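Local coordinates for lipoprotein (Colwellia psychrerythraea, PDB 3O0Y) that is a putative lipoprotein of the DUF885 family, with no established function but probably related to metallopeptidases, at residues Gly172-Leu177 with Pro256-Val261. Sequence-based numbering, arbitrary orientation.
Sequences GQFDKL and PAYQSV
F174, in the first turn of helix 174-190, meets A257 and Y258 of helix 236-268 in a helix-helix packing within the largely alpha-helical DUF885 fold. The backbones come nearest at D175 and A257, whose CA atoms lie 5.2 Å apart, an approach consistent with the small side chain of A257. Its methyl points at the start of the other helix and lies side-on to the F174 carbonyl, A257 CB 3.3 Å from F174 O and 4.2 Å from F174 CB. On the buried side the two aromatic rings meet edge to edge with planes about 23° apart, neither lying over the other. Y258 CG stands beside its own backbone N, anti to the carbonyl carbon (chi1 -83°), and although its CB does not head for F174, the ring swings back far enough to bring its CE1 edge across. The F174 ring is flanked by L177 CD2, 3.9 Å above one face and displaced toward the rim, while I148 and M152 of helix 144-154 touch its side chain. F210 stacks on the Y258 ring, and the phenol OH is hydrogen-bonded to L145 O, a bond that probably restrains the position of the phenol end. The contact thins out at D175, which comes nearest through its main-chain N, 4.2 Å from A257 CB, while its exposed carboxylate leads away from helix 236-268. No hydrogen bond joins the two segments. Van der Waals packing, mostly apolar, holds them, and Y258 CE1 sits 3.7 Å from both F174 CD2 and F174 CE2, with Y258 OH 3.8 Å from F174 CE2.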
ATOM      1  N   GLY A 172      15.348 -18.269 -12.677  1.00 12.16           N
ATOM      2  CA  GLY A 172      16.164 -19.412 -12.342  1.00 13.22           C
ATOM      3  C   GLY A 172      16.497 -19.540 -10.894  1.00 13.41           C
ATOM      4  O   GLY A 172      16.872 -20.613 -10.457  1.00 13.58           O
ATOM      5  N   GLN A 173      16.266 -18.484 -10.116  1.00 11.53           N
ATOM      6  CA  GLN A 173      16.541 -18.539  -8.666  1.00 12.36           C
ATOM      7  C   GLN A 173      15.297 -18.790  -7.822  1.00 12.50           C
ATOM      8  O   GLN A 173      15.340 -18.698  -6.576  1.00 11.72           O
ATOM      9  CB  GLN A 173      17.177 -17.221  -8.273  1.00 13.16           C
ATOM     10  CG  GLN A 173      18.555 -17.042  -8.943  1.00 15.15           C
ATOM     11  CD  GLN A 173      19.095 -15.714  -8.679  1.00 17.31           C
ATOM     12  OE1 GLN A 173      18.976 -14.783  -9.493  1.00 16.57           O
ATOM     13  NE2 GLN A 173      19.671 -15.577  -7.506  1.00  9.08           N
ATOM     14  N   PHE A 174      14.190 -19.149  -8.473  1.00 11.72           N
ATOM     15  CA  PHE A 174      12.930 -19.319  -7.727  1.00 12.21           C
ATOM     16  C   PHE A 174      12.967 -20.561  -6.847  1.00 13.48           C
ATOM     17  O   PHE A 174      12.207 -20.667  -5.836  1.00 11.59           O
ATOM     18  CB  PHE A 174      11.743 -19.349  -8.651  1.00 12.04           C
ATOM     19  CG  PHE A 174      11.077 -18.030  -8.816  1.00 12.67           C
ATOM     20  CD1 PHE A 174      11.777 -16.956  -9.287  1.00 13.44           C
ATOM     21  CD2 PHE A 174       9.761 -17.852  -8.502  1.00 17.04           C
ATOM     22  CE1 PHE A 174      11.176 -15.753  -9.502  1.00 16.59           C
ATOM     23  CE2 PHE A 174       9.158 -16.663  -8.713  1.00 18.03           C
ATOM     24  CZ  PHE A 174       9.904 -15.573  -9.153  1.00 13.38           C
ATOM     25  N   ASP A 175      13.871 -21.489  -7.165  1.00 12.70           N
ATOM     26  CA  ASP A 175      14.038 -22.634  -6.271  1.00 15.14           C
ATOM     27  C   ASP A 175      14.561 -22.225  -4.886  1.00 15.63           C
ATOM     28  O   ASP A 175      14.026 -22.654  -3.855  1.00 13.72           O
ATOM     29  CB  ASP A 175      14.940 -23.742  -6.851  1.00 15.97           C
ATOM     30  CG  ASP A 175      16.300 -23.233  -7.385  1.00 20.89           C
ATOM     31  OD1 ASP A 175      16.540 -22.021  -7.593  1.00 18.94           O
ATOM     32  OD2 ASP A 175      17.147 -24.117  -7.702  1.00 21.49           O
ATOM     33  N   LYS A 176      15.579 -21.373  -4.862  1.00 14.79           N
ATOM     34  CA  LYS A 176      16.092 -20.929  -3.581  1.00 15.23           C
ATOM     35  C   LYS A 176      15.076 -20.016  -2.921  1.00 14.48           C
ATOM     36  O   LYS A 176      14.946 -20.044  -1.722  1.00 13.28           O
ATOM     37  CB  LYS A 176      17.452 -20.232  -3.729  1.00 16.16           C
ATOM     38  CG  LYS A 176      18.119 -19.919  -2.395  1.00 17.50           C
ATOM     39  CD  LYS A 176      19.613 -19.567  -2.549  1.00 23.16           C
ATOM     40  CE  LYS A 176      20.165 -18.900  -1.286  1.00 24.65           C
ATOM     41  NZ  LYS A 176      21.534 -18.345  -1.516  1.00 26.53           N
ATOM     42  N   LEU A 177      14.410 -19.163  -3.685  1.00 13.03           N
ATOM     43  CA  LEU A 177      13.358 -18.305  -3.090  1.00 13.31           C
ATOM     44  C   LEU A 177      12.383 -19.175  -2.278  1.00 13.48           C
ATOM     45  O   LEU A 177      12.156 -18.955  -1.064  1.00 12.53           O
ATOM     46  CB  LEU A 177      12.577 -17.578  -4.160  1.00 13.54           C
ATOM     47  CG  LEU A 177      11.396 -16.745  -3.732  1.00 14.36           C
ATOM     48  CD1 LEU A 177      11.869 -15.621  -2.747  1.00 13.35           C
ATOM     49  CD2 LEU A 177      10.665 -16.202  -4.983  1.00 15.38           C
ATOM     50  N   PRO A 256       7.844 -26.075 -10.110  1.00 15.26           N
ATOM     51  CA  PRO A 256       8.138 -26.872  -8.929  1.00 16.08           C
ATOM     52  C   PRO A 256       8.334 -26.059  -7.616  1.00 16.65           C
ATOM     53  O   PRO A 256       8.010 -26.572  -6.510  1.00 13.06           O
ATOM     54  CB  PRO A 256       9.427 -27.588  -9.305  1.00 17.87           C
ATOM     55  CG  PRO A 256       9.341 -27.699 -10.802  1.00 18.94           C
ATOM     56  CD  PRO A 256       8.831 -26.339 -11.177  1.00 16.56           C
ATOM     57  N   ALA A 257       8.852 -24.824  -7.742  1.00 14.04           N
ATOM     58  CA  ALA A 257       9.046 -23.966  -6.567  1.00 13.45           C
ATOM     59  C   ALA A 257       7.673 -23.664  -5.940  1.00 12.85           C
ATOM     60  O   ALA A 257       7.471 -23.923  -4.740  1.00 13.88           O
ATOM     61  CB  ALA A 257       9.835 -22.668  -6.958  1.00 12.00           C
ATOM     62  N   TYR A 258       6.703 -23.201  -6.744  1.00 12.65           N
ATOM     63  CA  TYR A 258       5.360 -22.881  -6.236  1.00 13.53           C
ATOM     64  C   TYR A 258       4.658 -24.106  -5.705  1.00 15.46           C
ATOM     65  O   TYR A 258       4.068 -24.087  -4.637  1.00 15.62           O
ATOM     66  CB  TYR A 258       4.486 -22.163  -7.257  1.00 13.51           C
ATOM     67  CG  TYR A 258       4.792 -20.667  -7.257  1.00 15.10           C
ATOM     68  CD1 TYR A 258       6.028 -20.193  -7.661  1.00 17.90           C
ATOM     69  CD2 TYR A 258       3.856 -19.736  -6.800  1.00 10.93           C
ATOM     70  CE1 TYR A 258       6.322 -18.855  -7.612  1.00 16.14           C
ATOM     71  CE2 TYR A 258       4.154 -18.415  -6.690  1.00 13.15           C
ATOM     72  CZ  TYR A 258       5.391 -17.957  -7.087  1.00 13.29           C
ATOM     73  OH  TYR A 258       5.690 -16.597  -7.045  1.00 14.45           O
ATOM     74  N   GLN A 259       4.835 -25.207  -6.394  1.00 15.08           N
ATOM     75  CA  GLN A 259       4.243 -26.471  -5.956  1.00 15.64           C
ATOM     76  C   GLN A 259       4.761 -26.887  -4.594  1.00 14.73           C
ATOM     77  O   GLN A 259       3.996 -27.400  -3.778  1.00 12.18           O
ATOM     78  CB  GLN A 259       4.471 -27.541  -7.041  1.00 16.67           C
ATOM     79  CG  GLN A 259       3.544 -27.208  -8.272  1.00 17.68           C
ATOM     80  CD  GLN A 259       3.936 -27.934  -9.587  1.00 23.24           C
ATOM     81  OE1 GLN A 259       3.242 -27.788 -10.578  1.00 27.41           O
ATOM     82  NE2 GLN A 259       5.072 -28.600  -9.610  1.00 20.00           N
ATOM     83  N   SER A 260       6.051 -26.696  -4.391  1.00 15.30           N
ATOM     84  CA  SER A 260       6.736 -26.919  -3.133  1.00 16.83           C
ATOM     85  C   SER A 260       6.070 -26.163  -1.974  1.00 15.54           C
ATOM     86  O   SER A 260       5.896 -26.651  -0.843  1.00 13.56           O
ATOM     87  CB  SER A 260       8.133 -26.279  -3.261  1.00 18.86           C
ATOM     88  OG  SER A 260       9.005 -27.078  -2.565  1.00 27.82           O
ATOM     89  N   VAL A 261       5.893 -24.867  -2.202  1.00 13.03           N
ATOM     90  CA  VAL A 261       5.279 -24.036  -1.137  1.00 13.01           C
ATOM     91  C   VAL A 261       3.821 -24.377  -0.868  1.00 14.15           C
ATOM     92  O   VAL A 261       3.368 -24.367   0.286  1.00 13.46           O
ATOM     93  CB  VAL A 261       5.458 -22.541  -1.443  1.00 11.44           C
ATOM     94  CG1 VAL A 261       4.954 -21.698  -0.274  1.00 10.94           C
ATOM     95  CG2 VAL A 261       6.950 -22.282  -1.723  1.00 11.03           C
TER